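Local atomic coordinates of seryl-tRNA synthetase (Pyrococcus horikoshii, PDB entry 2DQ0), a protein that catalyses the ATP-dependent attachment of serine to tRNA(Ser) and probably also charges tRNA(Sec) with serine. Residues D164-R176 with S183-L195. Numbering follows the deposited sequence.
Sequences DLLEILGGADFAR and SRFYYLLNEIVIL. With SO4 (sulfate ion), chain F; SO4 (sulfate ion), chain C.
The ring of Y187 offers its edge to residues 164-176: D173 O and R176 O both lie near its plane, with CE1 3.6 Å from R176 O, and its OH bonds P256 O of the second subunit. The F174 ring has F185 O at its edge, while Y186 CB approaches obliquely, 3.8 Å from F174 CE2; F174 N donates to a sulfate ion. Two antiparallel strands, 172-173 and 187-189, join here. D173 N to Y187 O (3.0 Å) and Y187 N to D173 O pair them, and L189 N donates to G171 O at 2.8 Å. G170, with positive phi, forms a Schellman motif after the helix that begins at 162, and I192 CG1 packs 3.7 Å from G171 CA. D173 CG, anti to the backbone N (chi1 -177°), lets OD1 cap R176 N while OD2 takes R176 NH2 in a salt bridge. R176 NE forms a salt bridge with E264 of the second subunit. Replacing D173 by alanine is likely to cost R176 N its capping acceptor and leave the guanidinium held chiefly through NE by E264. L188 and L189 extend the two-stranded sheet into that chain, so R176, shared between D173 and E264, and Y187 OH tie this sheet to the dimer interface.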
ATOM      1  N   ASP A 164     -18.799  16.744  -6.548  1.00 52.36           N
ATOM      2  CA  ASP A 164     -20.229  16.639  -6.738  1.00 49.57           C
ATOM      3  C   ASP A 164     -20.593  15.644  -7.821  1.00 49.86           C
ATOM      4  O   ASP A 164     -21.587  14.928  -7.700  1.00 46.16           O
ATOM      5  CB  ASP A 164     -20.815  18.025  -7.004  1.00 51.92           C
ATOM      6  CG  ASP A 164     -20.706  18.924  -5.774  1.00 66.25           C
ATOM      7  OD1 ASP A 164     -21.272  18.533  -4.717  1.00 72.13           O
ATOM      8  OD2 ASP A 164     -20.046  19.993  -5.845  1.00 59.42           O
ATOM      9  N   LEU A 165     -19.778  15.574  -8.870  1.00 48.23           N
ATOM     10  CA  LEU A 165     -20.030  14.637  -9.945  1.00 39.95           C
ATOM     11  C   LEU A 165     -19.880  13.188  -9.429  1.00 44.28           C
ATOM     12  O   LEU A 165     -20.659  12.306  -9.791  1.00 44.75           O
ATOM     13  CB  LEU A 165     -19.083  14.927 -11.121  1.00 34.40           C
ATOM     14  CG  LEU A 165     -19.517  16.134 -11.983  1.00 48.43           C
ATOM     15  CD1 LEU A 165     -18.367  16.608 -12.858  1.00 40.07           C
ATOM     16  CD2 LEU A 165     -20.737  15.761 -12.864  1.00 40.91           C
ATOM     17  N   LEU A 166     -18.910  12.929  -8.558  1.00 43.87           N
ATOM     18  CA  LEU A 166     -18.773  11.560  -8.074  1.00 45.09           C
ATOM     19  C   LEU A 166     -20.043  11.124  -7.379  1.00 45.61           C
ATOM     20  O   LEU A 166     -20.436   9.954  -7.459  1.00 47.75           O
ATOM     21  CB  LEU A 166     -17.599  11.415  -7.112  1.00 39.11           C
ATOM     22  CG  LEU A 166     -16.209  11.440  -7.738  1.00 39.65           C
ATOM     23  CD1 LEU A 166     -15.184  11.751  -6.666  1.00 40.91           C
ATOM     24  CD2 LEU A 166     -15.909  10.100  -8.402  1.00 40.10           C
ATOM     25  N   GLU A 167     -20.681  12.083  -6.713  1.00 44.82           N
ATOM     26  CA  GLU A 167     -21.910  11.859  -5.962  1.00 44.93           C
ATOM     27  C   GLU A 167     -23.086  11.552  -6.872  1.00 48.67           C
ATOM     28  O   GLU A 167     -23.745  10.535  -6.714  1.00 39.80           O
ATOM     29  CB  GLU A 167     -22.232  13.096  -5.124  1.00 55.16           C
ATOM     30  CG  GLU A 167     -22.679  12.828  -3.684  1.00 81.46           C
ATOM     31  CD  GLU A 167     -23.944  11.988  -3.577  1.00 88.80           C
ATOM     32  OE1 GLU A 167     -23.884  10.758  -3.802  1.00 95.43           O
ATOM     33  OE2 GLU A 167     -25.005  12.567  -3.263  1.00 91.92           O
ATOM     34  N   ILE A 168     -23.345  12.428  -7.841  1.00 50.37           N
ATOM     35  CA  ILE A 168     -24.468  12.219  -8.737  1.00 47.60           C
ATOM     36  C   ILE A 168     -24.247  10.964  -9.593  1.00 48.49           C
ATOM     37  O   ILE A 168     -25.196  10.320 -10.031  1.00 52.53           O
ATOM     38  CB  ILE A 168     -24.720  13.484  -9.627  1.00 53.49           C
ATOM     39  CG1 ILE A 168     -23.788  13.507 -10.826  1.00 55.34           C
ATOM     40  CG2 ILE A 168     -24.487  14.760  -8.831  1.00 43.47           C
ATOM     41  CD1 ILE A 168     -24.505  13.190 -12.110  1.00 65.59           C
ATOM     42  N   LEU A 169     -22.985  10.609  -9.803  1.00 46.78           N
ATOM     43  CA  LEU A 169     -22.636   9.437 -10.588  1.00 39.61           C
ATOM     44  C   LEU A 169     -22.570   8.147  -9.755  1.00 38.37           C
ATOM     45  O   LEU A 169     -22.392   7.066 -10.308  1.00 39.36           O
ATOM     46  CB  LEU A 169     -21.293   9.676 -11.267  1.00 42.78           C
ATOM     47  CG  LEU A 169     -21.265   9.861 -12.781  1.00 54.35           C
ATOM     48  CD1 LEU A 169     -22.431  10.720 -13.206  1.00 48.36           C
ATOM     49  CD2 LEU A 169     -19.930  10.486 -13.210  1.00 50.58           C
ATOM     50  N   GLY A 170     -22.718   8.269  -8.436  1.00 35.45           N
ATOM     51  CA  GLY A 170     -22.650   7.122  -7.550  1.00 32.25           C
ATOM     52  C   GLY A 170     -21.281   6.458  -7.571  1.00 46.53           C
ATOM     53  O   GLY A 170     -21.177   5.235  -7.408  1.00 40.53           O
ATOM     54  N   GLY A 171     -20.226   7.264  -7.738  1.00 44.91           N
ATOM     55  CA  GLY A 171     -18.882   6.720  -7.840  1.00 36.16           C
ATOM     56  C   GLY A 171     -17.936   6.767  -6.668  1.00 37.04           C
ATOM     57  O   GLY A 171     -16.774   6.391  -6.797  1.00 41.08           O
ATOM     58  N   ALA A 172     -18.411   7.216  -5.522  1.00 38.68           N
ATOM     59  CA  ALA A 172     -17.552   7.282  -4.350  1.00 38.21           C
ATOM     60  C   ALA A 172     -18.352   7.348  -3.064  1.00 43.40           C
ATOM     61  O   ALA A 172     -19.543   7.653  -3.057  1.00 44.98           O
ATOM     62  CB  ALA A 172     -16.647   8.492  -4.444  1.00 30.35           C
ATOM     63  N   ASP A 173     -17.697   7.018  -1.965  1.00 43.62           N
ATOM     64  CA  ASP A 173     -18.339   7.118  -0.669  1.00 44.37           C
ATOM     65  C   ASP A 173     -17.208   7.651   0.203  1.00 41.94           C
ATOM     66  O   ASP A 173     -16.227   6.960   0.478  1.00 42.11           O
ATOM     67  CB  ASP A 173     -18.859   5.763  -0.174  1.00 35.06           C
ATOM     68  CG  ASP A 173     -19.618   5.859   1.165  1.00 39.45           C
ATOM     69  OD1 ASP A 173     -19.383   6.791   1.973  1.00 45.45           O
ATOM     70  OD2 ASP A 173     -20.441   4.959   1.417  1.00 43.21           O
ATOM     71  N   PHE A 174     -17.347   8.914   0.585  1.00 38.49           N
ATOM     72  CA  PHE A 174     -16.371   9.580   1.398  1.00 38.10           C
ATOM     73  C   PHE A 174     -16.648   9.399   2.877  1.00 37.45           C
ATOM     74  O   PHE A 174     -15.755   9.076   3.674  1.00 35.25           O
ATOM     75  CB  PHE A 174     -16.342  11.062   1.037  1.00 30.00           C
ATOM     76  CG  PHE A 174     -15.712  11.340  -0.302  1.00 48.07           C
ATOM     77  CD1 PHE A 174     -16.493  11.661  -1.401  1.00 34.49           C
ATOM     78  CD2 PHE A 174     -14.322  11.260  -0.466  1.00 46.10           C
ATOM     79  CE1 PHE A 174     -15.903  11.898  -2.643  1.00 40.50           C
ATOM     80  CE2 PHE A 174     -13.733  11.494  -1.703  1.00 45.96           C
ATOM     81  CZ  PHE A 174     -14.524  11.813  -2.792  1.00 36.63           C
ATOM     82  N   ALA A 175     -17.898   9.582   3.244  1.00 32.71           N
ATOM     83  CA  ALA A 175     -18.259   9.492   4.642  1.00 34.48           C
ATOM     84  C   ALA A 175     -17.866   8.170   5.269  1.00 31.78           C
ATOM     85  O   ALA A 175     -17.348   8.148   6.375  1.00 36.34           O
ATOM     86  CB  ALA A 175     -19.769   9.766   4.830  1.00 24.14           C
ATOM     87  N   ARG A 176     -18.070   7.063   4.570  1.00 31.29           N
ATOM     88  CA  ARG A 176     -17.713   5.804   5.196  1.00 38.48           C
ATOM     89  C   ARG A 176     -16.183   5.616   5.225  1.00 38.13           C
ATOM     90  O   ARG A 176     -15.647   4.882   6.037  1.00 38.78           O
ATOM     91  CB  ARG A 176     -18.440   4.661   4.489  1.00 43.19           C
ATOM     92  CG  ARG A 176     -19.958   4.752   4.618  1.00 31.29           C
ATOM     93  CD  ARG A 176     -20.594   3.431   4.233  1.00 40.83           C
ATOM     94  NE  ARG A 176     -22.019   3.402   4.521  1.00 44.02           N
ATOM     95  CZ  ARG A 176     -22.956   3.970   3.764  1.00 47.05           C
ATOM     96  NH1 ARG A 176     -24.228   3.889   4.112  1.00 26.37           N
ATOM     97  NH2 ARG A 176     -22.629   4.598   2.646  1.00 36.55           N
ATOM     98  N   SER A 183      -9.909  11.368   7.443  1.00 50.37           N
ATOM     99  CA  SER A 183     -10.090  12.274   6.323  1.00 43.46           C
ATOM    100  C   SER A 183      -9.111  12.069   5.172  1.00 45.19           C
ATOM    101  O   SER A 183      -7.995  11.590   5.360  1.00 44.48           O
ATOM    102  CB  SER A 183     -10.003  13.708   6.825  1.00 34.78           C
ATOM    103  OG  SER A 183      -8.806  13.855   7.555  1.00 53.01           O
ATOM    104  N   ARG A 184      -9.553  12.454   3.976  1.00 44.28           N
ATOM    105  CA  ARG A 184      -8.754  12.329   2.763  1.00 42.11           C
ATOM    106  C   ARG A 184      -8.412  10.892   2.311  1.00 40.28           C
ATOM    107  O   ARG A 184      -7.411  10.654   1.644  1.00 43.70           O
ATOM    108  CB  ARG A 184      -7.516  13.223   2.868  1.00 38.17           C
ATOM    109  CG  ARG A 184      -7.926  14.704   3.016  1.00 39.42           C
ATOM    110  CD  ARG A 184      -6.828  15.749   2.730  1.00 32.42           C
ATOM    111  NE  ARG A 184      -5.770  15.673   3.714  1.00 37.66           N
ATOM    112  CZ  ARG A 184      -4.641  16.365   3.657  1.00 53.14           C
ATOM    113  NH1 ARG A 184      -3.730  16.211   4.618  1.00 39.90           N
ATOM    114  NH2 ARG A 184      -4.429  17.204   2.642  1.00 54.63           N
ATOM    115  N   PHE A 185      -9.269   9.952   2.712  1.00 38.25           N
ATOM    116  CA  PHE A 185      -9.236   8.555   2.284  1.00 37.24           C
ATOM    117  C   PHE A 185     -10.611   8.405   1.614  1.00 34.95           C
ATOM    118  O   PHE A 185     -11.480   9.239   1.802  1.00 42.55           O
ATOM    119  CB  PHE A 185      -9.160   7.590   3.459  1.00 41.06           C
ATOM    120  CG  PHE A 185      -7.771   7.326   3.928  1.00 43.69           C
ATOM    121  CD1 PHE A 185      -7.274   7.952   5.060  1.00 35.10           C
ATOM    122  CD2 PHE A 185      -6.953   6.449   3.230  1.00 30.66           C
ATOM    123  CE1 PHE A 185      -5.987   7.703   5.490  1.00 35.21           C
ATOM    124  CE2 PHE A 185      -5.662   6.196   3.657  1.00 31.62           C
ATOM    125  CZ  PHE A 185      -5.174   6.824   4.792  1.00 35.97           C
ATOM    126  N   TYR A 186     -10.837   7.352   0.855  1.00 34.14           N
ATOM    127  CA  TYR A 186     -12.125   7.197   0.204  1.00 32.58           C
ATOM    128  C   TYR A 186     -12.381   5.765  -0.272  1.00 35.66           C
ATOM    129  O   TYR A 186     -11.455   4.956  -0.327  1.00 32.73           O
ATOM    130  CB  TYR A 186     -12.147   8.076  -1.029  1.00 40.13           C
ATOM    131  CG  TYR A 186     -10.943   7.803  -1.882  1.00 33.97           C
ATOM    132  CD1 TYR A 186      -9.771   8.533  -1.696  1.00 39.11           C
ATOM    133  CD2 TYR A 186     -10.924   6.739  -2.792  1.00 41.02           C
ATOM    134  CE1 TYR A 186      -8.613   8.216  -2.381  1.00 41.21           C
ATOM    135  CE2 TYR A 186      -9.751   6.409  -3.499  1.00 31.89           C
ATOM    136  CZ  TYR A 186      -8.600   7.161  -3.283  1.00 37.97           C
ATOM    137  OH  TYR A 186      -7.434   6.907  -3.969  1.00 45.23           O
ATOM    138  N   TYR A 187     -13.646   5.464  -0.586  1.00 27.86           N
ATOM    139  CA  TYR A 187     -14.004   4.187  -1.198  1.00 24.34           C
ATOM    140  C   TYR A 187     -14.386   4.718  -2.582  1.00 35.14           C
ATOM    141  O   TYR A 187     -15.103   5.718  -2.693  1.00 34.47           O
ATOM    142  CB  TYR A 187     -15.261   3.506  -0.607  1.00 27.99           C
ATOM    143  CG  TYR A 187     -15.095   2.820   0.723  1.00 35.99           C
ATOM    144  CD1 TYR A 187     -15.162   3.549   1.916  1.00 38.86           C
ATOM    145  CD2 TYR A 187     -14.861   1.441   0.797  1.00 37.29           C
ATOM    146  CE1 TYR A 187     -15.002   2.935   3.134  1.00 39.53           C
ATOM    147  CE2 TYR A 187     -14.701   0.809   2.026  1.00 36.73           C
ATOM    148  CZ  TYR A 187     -14.773   1.567   3.190  1.00 40.29           C
ATOM    149  OH  TYR A 187     -14.632   0.975   4.417  1.00 42.50           O
ATOM    150  N   LEU A 188     -13.880   4.081  -3.628  1.00 31.59           N
ATOM    151  CA  LEU A 188     -14.221   4.461  -4.989  1.00 34.23           C
ATOM    152  C   LEU A 188     -15.180   3.328  -5.450  1.00 44.78           C
ATOM    153  O   LEU A 188     -14.962   2.140  -5.137  1.00 37.94           O
ATOM    154  CB  LEU A 188     -12.954   4.514  -5.818  1.00 33.96           C
ATOM    155  CG  LEU A 188     -12.577   5.782  -6.568  1.00 44.98           C
ATOM    156  CD1 LEU A 188     -12.690   7.043  -5.695  1.00 44.53           C
ATOM    157  CD2 LEU A 188     -11.160   5.580  -7.060  1.00 25.23           C
ATOM    158  N   LEU A 189     -16.245   3.697  -6.160  1.00 43.16           N
ATOM    159  CA  LEU A 189     -17.257   2.731  -6.580  1.00 40.07           C
ATOM    160  C   LEU A 189     -17.598   2.671  -8.064  1.00 41.39           C
ATOM    161  O   LEU A 189     -17.266   3.572  -8.843  1.00 41.98           O
ATOM    162  CB  LEU A 189     -18.560   2.993  -5.818  1.00 29.72           C
ATOM    163  CG  LEU A 189     -18.486   3.200  -4.303  1.00 40.76           C
ATOM    164  CD1 LEU A 189     -19.740   3.913  -3.835  1.00 27.83           C
ATOM    165  CD2 LEU A 189     -18.346   1.866  -3.579  1.00 34.36           C
ATOM    166  N   ASN A 190     -18.274   1.576  -8.423  1.00 31.72           N
ATOM    167  CA  ASN A 190     -18.747   1.308  -9.773  1.00 36.05           C
ATOM    168  C   ASN A 190     -17.875   1.667 -10.971  1.00 38.74           C
ATOM    169  O   ASN A 190     -16.695   1.296 -11.034  1.00 38.24           O
ATOM    170  CB  ASN A 190     -20.119   1.943  -9.946  1.00 31.73           C
ATOM    171  CG  ASN A 190     -21.059   1.530  -8.859  1.00 38.39           C
ATOM    172  OD1 ASN A 190     -21.512   2.350  -8.084  1.00 37.65           O
ATOM    173  ND2 ASN A 190     -21.336   0.238  -8.774  1.00 36.11           N
ATOM    174  N   GLU A 191     -18.456   2.386 -11.925  1.00 29.70           N
ATOM    175  CA  GLU A 191     -17.715   2.700 -13.120  1.00 38.65           C
ATOM    176  C   GLU A 191     -16.439   3.472 -12.851  1.00 39.64           C
ATOM    177  O   GLU A 191     -15.480   3.367 -13.616  1.00 46.66           O
ATOM    178  CB  GLU A 191     -18.615   3.398 -14.147  1.00 42.28           C
ATOM    179  CG  GLU A 191     -19.753   4.153 -13.518  1.00 56.88           C
ATOM    180  CD  GLU A 191     -20.981   3.303 -13.272  1.00 48.00           C
ATOM    181  OE1 GLU A 191     -21.493   3.335 -12.138  1.00 61.19           O
ATOM    182  OE2 GLU A 191     -21.449   2.625 -14.207  1.00 33.18           O
ATOM    183  N   ILE A 192     -16.378   4.199 -11.742  1.00 39.21           N
ATOM    184  CA  ILE A 192     -15.159   4.938 -11.447  1.00 34.79           C
ATOM    185  C   ILE A 192     -14.002   3.966 -11.151  1.00 40.71           C
ATOM    186  O   ILE A 192     -12.838   4.285 -11.391  1.00 34.97           O
ATOM    187  CB  ILE A 192     -15.363   5.889 -10.259  1.00 36.44           C
ATOM    188  CG1 ILE A 192     -16.476   6.893 -10.587  1.00 38.11           C
ATOM    189  CG2 ILE A 192     -14.052   6.613  -9.951  1.00 24.80           C
ATOM    190  CD1 ILE A 192     -16.168   7.796 -11.816  1.00 27.32           C
ATOM    191  N   VAL A 193     -14.320   2.782 -10.626  1.00 36.89           N
ATOM    192  CA  VAL A 193     -13.279   1.796 -10.357  1.00 39.70           C
ATOM    193  C   VAL A 193     -12.764   1.286 -11.699  1.00 41.01           C
ATOM    194  O   VAL A 193     -11.555   1.126 -11.890  1.00 36.61           O
ATOM    195  CB  VAL A 193     -13.806   0.603  -9.512  1.00 46.31           C
ATOM    196  CG1 VAL A 193     -12.739  -0.466  -9.398  1.00 45.60           C
ATOM    197  CG2 VAL A 193     -14.187   1.079  -8.115  1.00 45.39           C
ATOM    198  N   ILE A 194     -13.676   1.042 -12.639  1.00 37.76           N
ATOM    199  CA  ILE A 194     -13.256   0.579 -13.950  1.00 37.65           C
ATOM    200  C   ILE A 194     -12.447   1.669 -14.645  1.00 39.58           C
ATOM    201  O   ILE A 194     -11.456   1.390 -15.316  1.00 44.82           O
ATOM    202  CB  ILE A 194     -14.465   0.172 -14.846  1.00 42.15           C
ATOM    203  CG1 ILE A 194     -14.731  -1.333 -14.747  1.00 42.21           C
ATOM    204  CG2 ILE A 194     -14.132   0.403 -16.302  1.00 37.73           C
ATOM    205  CD1 ILE A 194     -14.813  -1.865 -13.367  1.00 46.05           C
ATOM    206  N   LEU A 195     -12.871   2.915 -14.476  1.00 37.21           N
ATOM    207  CA  LEU A 195     -12.172   4.033 -15.098  1.00 42.26           C
ATOM    208  C   LEU A 195     -10.722   4.158 -14.590  1.00 43.27           C
ATOM    209  O   LEU A 195      -9.794   4.436 -15.362  1.00 43.39           O
ATOM    210  CB  LEU A 195     -12.946   5.337 -14.841  1.00 31.43           C
ATOM    211  CG  LEU A 195     -12.298   6.576 -15.435  1.00 34.24           C
ATOM    212  CD1 LEU A 195     -12.165   6.411 -16.946  1.00 27.43           C
ATOM    213  CD2 LEU A 195     -13.123   7.780 -15.095  1.00 32.37           C
TER
HETATM  214  S   SO4 F2007     -20.286  10.960   0.749  1.00 66.07           S
HETATM  215  O1  SO4 F2007     -19.511  12.060   1.355  1.00 77.06           O
HETATM  216  O2  SO4 F2007     -21.401  11.527  -0.049  1.00 83.04           O
HETATM  217  O3  SO4 F2007     -20.825  10.080   1.809  1.00 80.94           O
HETATM  218  O4  SO4 F2007     -19.421  10.169  -0.138  1.00 80.28           O
HETATM  219  S   SO4 C2001      -5.571  14.612   7.411  1.00 71.31           S
HETATM  220  O1  SO4 C2001      -5.592  13.484   8.361  1.00 78.92           O
HETATM  221  O2  SO4 C2001      -6.154  14.169   6.136  1.00 71.50           O
HETATM  222  O3  SO4 C2001      -6.367  15.735   7.946  1.00 82.69           O
HETATM  223  O4  SO4 C2001      -4.177  15.052   7.203  1.00 65.89           O